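Local coordinates for sensory box/GGDEF domain protein (Colwellia psychrerythraea, PDB 3LYX) that probably senses a signal through its PAS domain, the part in this crystal, and passes it to a GGDEF domain that likely makes cyclic di-GMP, at residues 21-32 against 44-55. Sequence-based numbering, arbitrary orientation.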
loop_
_atom_site.group_PDB
_atom_site.type_symbol
_atom_site.label_atom_id
_atom_site.label_comp_id
_atom_site.label_asym_id
_atom_site.label_seq_id
_atom_site.Cartn_x
_atom_site.Cartn_y
_atom_site.Cartn_z
ATOM N N VAL B 21 5.693 5.072 5.880
ATOM C CA VAL B 21 6.460 5.514 7.041
ATOM C C VAL B 21 5.550 6.401 7.869
ATOM O O VAL B 21 5.160 7.490 7.434
ATOM C CB VAL B 21 7.716 6.320 6.643
ATOM C CG1 VAL B 21 8.501 6.722 7.892
ATOM C CG2 VAL B 21 8.589 5.494 5.718
ATOM N N VAL B 22 5.202 5.919 9.056
ATOM C CA VAL B 22 4.337 6.651 9.966
ATOM C C VAL B 22 5.200 7.314 11.040
ATOM O O VAL B 22 6.037 6.651 11.646
ATOM C CB VAL B 22 3.341 5.697 10.632
ATOM C CG1 VAL B 22 2.353 6.480 11.477
ATOM C CG2 VAL B 22 2.622 4.873 9.563
ATOM N N THR B 23 4.995 8.613 11.270
ATOM C CA THR B 23 5.776 9.358 12.264
ATOM C C THR B 23 4.924 10.071 13.303
ATOM O O THR B 23 3.714 10.237 13.120
ATOM C CB THR B 23 6.651 10.446 11.596
ATOM O OG1 THR B 23 5.812 11.318 10.830
ATOM C CG2 THR B 23 7.703 9.827 10.689
ATOM N N ASP B 24 5.555 10.495 14.398
ATOM C CA ASP B 24 4.829 11.221 15.429
ATOM C C ASP B 24 4.928 12.704 15.122
ATOM O O ASP B 24 5.501 13.093 14.104
ATOM C CB ASP B 24 5.368 10.932 16.845
ATOM C CG ASP B 24 6.840 11.315 17.027
ATOM O OD1 ASP B 24 7.360 12.174 16.280
ATOM O OD2 ASP B 24 7.472 10.752 17.946
ATOM N N LEU B 25 4.358 13.526 15.997
ATOM C CA LEU B 25 4.366 14.968 15.809
ATOM C C LEU B 25 5.751 15.546 15.653
ATOM O O LEU B 25 5.906 16.640 15.113
ATOM C CB LEU B 25 3.684 15.663 16.981
ATOM C CG LEU B 25 2.165 15.551 17.035
ATOM C CD1 LEU B 25 1.652 16.347 18.234
ATOM C CD2 LEU B 25 1.571 16.085 15.733
ATOM N N GLN B 26 6.758 14.815 16.118
ATOM C CA GLN B 26 8.126 15.297 16.023
ATOM C C GLN B 26 8.994 14.601 14.981
ATOM O O GLN B 26 10.218 14.707 15.014
ATOM C CB GLN B 26 8.773 15.225 17.394
ATOM C CG GLN B 26 7.914 15.908 18.442
ATOM C CD GLN B 26 8.688 16.286 19.673
ATOM O OE1 GLN B 26 9.323 15.440 20.300
ATOM N NE2 GLN B 26 8.643 17.567 20.034
ATOM N N GLY B 27 8.357 13.885 14.060
ATOM C CA GLY B 27 9.096 13.221 13.002
ATOM C C GLY B 27 9.862 11.956 13.338
ATOM O O GLY B 27 10.778 11.578 12.603
ATOM N N PHE B 28 9.512 11.306 14.440
ATOM C CA PHE B 28 10.174 10.059 14.821
ATOM C C PHE B 28 9.323 8.911 14.295
ATOM O O PHE B 28 8.105 8.908 14.453
ATOM C CB PHE B 28 10.338 9.983 16.343
ATOM C CG PHE B 28 11.401 10.908 16.865
ATOM C CD1 PHE B 28 12.745 10.565 16.761
ATOM C CD2 PHE B 28 11.067 12.169 17.351
ATOM C CE1 PHE B 28 13.747 11.470 17.127
ATOM C CE2 PHE B 28 12.061 13.079 17.717
ATOM C CZ PHE B 28 13.402 12.726 17.601
ATOM N N ILE B 29 9.968 7.943 13.658
ATOM C CA ILE B 29 9.253 6.816 13.069
ATOM C C ILE B 29 8.562 5.954 14.112
ATOM O O ILE B 29 9.179 5.511 15.079
ATOM C CB ILE B 29 10.212 5.956 12.215
ATOM C CG1 ILE B 29 10.872 6.855 11.163
ATOM C CG2 ILE B 29 9.457 4.798 11.562
ATOM C CD1 ILE B 29 11.856 6.158 10.253
ATOM N N ILE B 30 7.268 5.734 13.917
ATOM C CA ILE B 30 6.507 4.923 14.842
ATOM C C ILE B 30 6.029 3.625 14.193
ATOM O O ILE B 30 5.712 2.665 14.888
ATOM C CB ILE B 30 5.318 5.717 15.429
ATOM C CG1 ILE B 30 4.511 6.374 14.305
ATOM C CG2 ILE B 30 5.831 6.759 16.420
ATOM C CD1 ILE B 30 3.276 7.109 14.801
ATOM N N ASP B 31 5.978 3.601 12.863
ATOM C CA ASP B 31 5.596 2.392 12.122
ATOM C C ASP B 31 6.343 2.408 10.792
ATOM O O ASP B 31 6.632 3.470 10.234
ATOM C CB ASP B 31 4.079 2.277 11.922
ATOM C CG ASP B 31 3.577 0.822 12.068
ATOM O OD1 ASP B 31 2.365 0.616 12.266
ATOM O OD2 ASP B 31 4.394 -0.120 11.990
ATOM N N TRP B 32 6.658 1.218 10.299
ATOM C CA TRP B 32 7.470 1.042 9.100
ATOM C C TRP B 32 7.068 -0.307 8.504
ATOM O O TRP B 32 7.055 -1.304 9.222
ATOM C CB TRP B 32 8.931 1.044 9.596
ATOM C CG TRP B 32 10.047 0.842 8.623
ATOM C CD1 TRP B 32 10.624 -0.344 8.270
ATOM C CD2 TRP B 32 10.799 1.865 7.964
ATOM N NE1 TRP B 32 11.694 -0.123 7.440
ATOM C CE2 TRP B 32 11.823 1.225 7.233
ATOM C CE3 TRP B 32 10.706 3.263 7.921
ATOM C CZ2 TRP B 32 12.750 1.932 6.468
ATOM C CZ3 TRP B 32 11.626 3.969 7.160
ATOM C CH2 TRP B 32 12.637 3.301 6.444
ATOM N N LYS B 44 12.434 -2.874 10.303
ATOM C CA LYS B 44 11.616 -2.237 11.339
ATOM C C LYS B 44 12.413 -1.941 12.612
ATOM O O LYS B 44 12.275 -0.868 13.206
ATOM C CB LYS B 44 10.403 -3.107 11.701
ATOM C CG LYS B 44 9.485 -3.456 10.539
ATOM C CD LYS B 44 8.143 -3.997 11.040
ATOM C CE LYS B 44 7.189 -4.356 9.888
ATOM N NZ LYS B 44 7.658 -5.561 9.143
ATOM N N GLU B 45 13.249 -2.894 13.024
ATOM C CA GLU B 45 14.068 -2.733 14.225
ATOM C C GLU B 45 15.019 -1.547 14.115
ATOM O O GLU B 45 15.319 -0.895 15.108
ATOM C CB GLU B 45 14.907 -3.989 14.486
ATOM C CG GLU B 45 14.127 -5.247 14.812
ATOM C CD GLU B 45 13.422 -5.816 13.604
ATOM O OE1 GLU B 45 14.051 -5.870 12.525
ATOM O OE2 GLU B 45 12.245 -6.216 13.736
ATOM N N GLN B 46 15.496 -1.273 12.907
ATOM C CA GLN B 46 16.426 -0.174 12.693
ATOM C C GLN B 46 15.764 1.168 12.404
ATOM O O GLN B 46 16.414 2.210 12.497
ATOM C CB GLN B 46 17.361 -0.495 11.534
ATOM C CG GLN B 46 18.188 -1.744 11.711
ATOM C CD GLN B 46 18.972 -2.065 10.461
ATOM O OE1 GLN B 46 18.412 -2.114 9.363
ATOM N NE2 GLN B 46 20.274 -2.287 10.615
ATOM N N ALA B 47 14.483 1.145 12.055
ATOM C CA ALA B 47 13.765 2.376 11.723
ATOM C C ALA B 47 12.885 2.965 12.827
ATOM O O ALA B 47 12.942 4.167 13.097
ATOM C CB ALA B 47 12.928 2.153 10.465
ATOM N N ILE B 48 12.073 2.129 13.461
ATOM C CA ILE B 48 11.167 2.601 14.503
ATOM C C ILE B 48 11.881 3.285 15.663
ATOM O O ILE B 48 12.830 2.744 16.219
ATOM C CB ILE B 48 10.305 1.445 15.042
ATOM C CG1 ILE B 48 9.433 0.883 13.908
ATOM C CG2 ILE B 48 9.416 1.941 16.170
ATOM C CD1 ILE B 48 8.662 -0.354 14.286
ATOM N N GLY B 49 11.414 4.478 16.024
ATOM C CA GLY B 49 12.017 5.215 17.126
ATOM C C GLY B 49 13.109 6.171 16.681
ATOM O O GLY B 49 13.636 6.949 17.484
ATOM N N GLN B 50 13.450 6.109 15.395
ATOM C CA GLN B 50 14.475 6.971 14.819
ATOM C C GLN B 50 13.831 8.196 14.178
ATOM O O GLN B 50 12.641 8.180 13.826
ATOM C CB GLN B 50 15.274 6.239 13.731
ATOM C CG GLN B 50 16.017 4.983 14.162
ATOM C CD GLN B 50 16.916 5.178 15.389
ATOM O OE1 GLN B 50 17.652 6.173 15.506
ATOM N NE2 GLN B 50 16.869 4.210 16.301
ATOM N N PRO B 51 14.611 9.275 14.013
ATOM C CA PRO B 51 14.072 10.486 13.402
ATOM C C PRO B 51 13.936 10.222 11.911
ATOM O O PRO B 51 14.828 9.650 11.284
ATOM C CB PRO B 51 15.127 11.542 13.739
ATOM C CG PRO B 51 16.390 10.770 13.709
ATOM C CD PRO B 51 16.028 9.448 14.381
ATOM N N VAL B 52 12.807 10.614 11.345
ATOM C CA VAL B 52 12.600 10.381 9.933
ATOM C C VAL B 52 13.619 11.123 9.072
ATOM O O VAL B 52 13.843 10.739 7.929
ATOM C CB VAL B 52 11.167 10.775 9.503
ATOM C CG1 VAL B 52 11.003 12.290 9.529
ATOM C CG2 VAL B 52 10.870 10.208 8.130
ATOM N N ASN B 53 14.262 12.166 9.607
ATOM C CA ASN B 53 15.235 12.882 8.786
ATOM C C ASN B 53 16.503 12.070 8.520
ATOM O O ASN B 53 17.357 12.493 7.747
ATOM C CB ASN B 53 15.600 14.260 9.378
ATOM C CG ASN B 53 16.249 14.179 10.746
ATOM O OD1 ASN B 53 17.071 13.304 11.014
ATOM N ND2 ASN B 53 15.900 15.123 11.616
ATOM N N MET B 54 16.624 10.901 9.148
ATOM C CA MET B 54 17.794 10.066 8.902
ATOM C C MET B 54 17.690 9.532 7.462
ATOM O O MET B 54 18.674 9.048 6.899
ATOM C CB MET B 54 17.881 8.922 9.938
ATOM C CG MET B 54 17.386 7.546 9.512
ATOM S SD MET B 54 17.686 6.232 10.777
ATOM C CE MET B 54 19.322 5.899 10.461
ATOM N N LEU B 55 16.504 9.672 6.862
ATOM C CA LEU B 55 16.256 9.218 5.484
ATOM C C LEU B 55 16.515 10.313 4.439
ATOM O O LEU B 55 16.483 10.056 3.229
ATOM C CB LEU B 55 14.810 8.731 5.332
ATOM C CG LEU B 55 14.304 7.657 6.296
ATOM C CD1 LEU B 55 12.829 7.418 6.032
ATOM C CD2 LEU B 55 15.106 6.363 6.130
#
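In this PAS fold, the outer strand 29-32 of the antiparallel sheet and the turn before it meet the chain that leaves helix 44-47. F28 and P51 form a single beta bridge. I29 takes part in two backbone bonds: I29 N gives to Q50 O at 2.7 Å and I29 O receives from G49 N at 2.6 Å. A third bond runs from V52 N to G27 O. The type II turn A47-Q50 presents G49 N and Q50 O to the strand, and the backbone angles of G49 call for glycine.

W32 makes the largest single contribution, with I29 close behind. Its CG stands anti to the backbone N (chi1 178°), which brings the W32 indole under A47. The methyl CB of A47 sits over one ring face, 3.5 Å from the centroid of the six-membered ring, a CH-pi contact. L55 CD1 comes in at the ring edge, 3.8 Å from W32 CZ3. W32 NE1 is hydrogen-bonded to the carbonyl of Y42. Replacing W32 with an alanine would probably leave A47 and L55 facing a gap and the Y42 carbonyl without this donor. The aliphatic chain of K44 runs past W32 O. I29 CD1 lies 4.2 Å from A47 CB. V52 CB packs on T23 CG2 at 3.8 Å, the two side chains crossing at about a right angle. F28 CE1 lies 3.7 Å from P51 CB.

D24 shapes the turn. Its OD1 accepts from Q26 N, an Asx turn, and from F28 N, from opposite faces of the carboxylate.

I30 and D31 form a classic beta bulge opposite V22, and D31 makes a salt bridge to R9 of the second subunit. Helix 34-40 packs on V21, W32 and L55, while strand 19-24 pairs onward with strand 108-117.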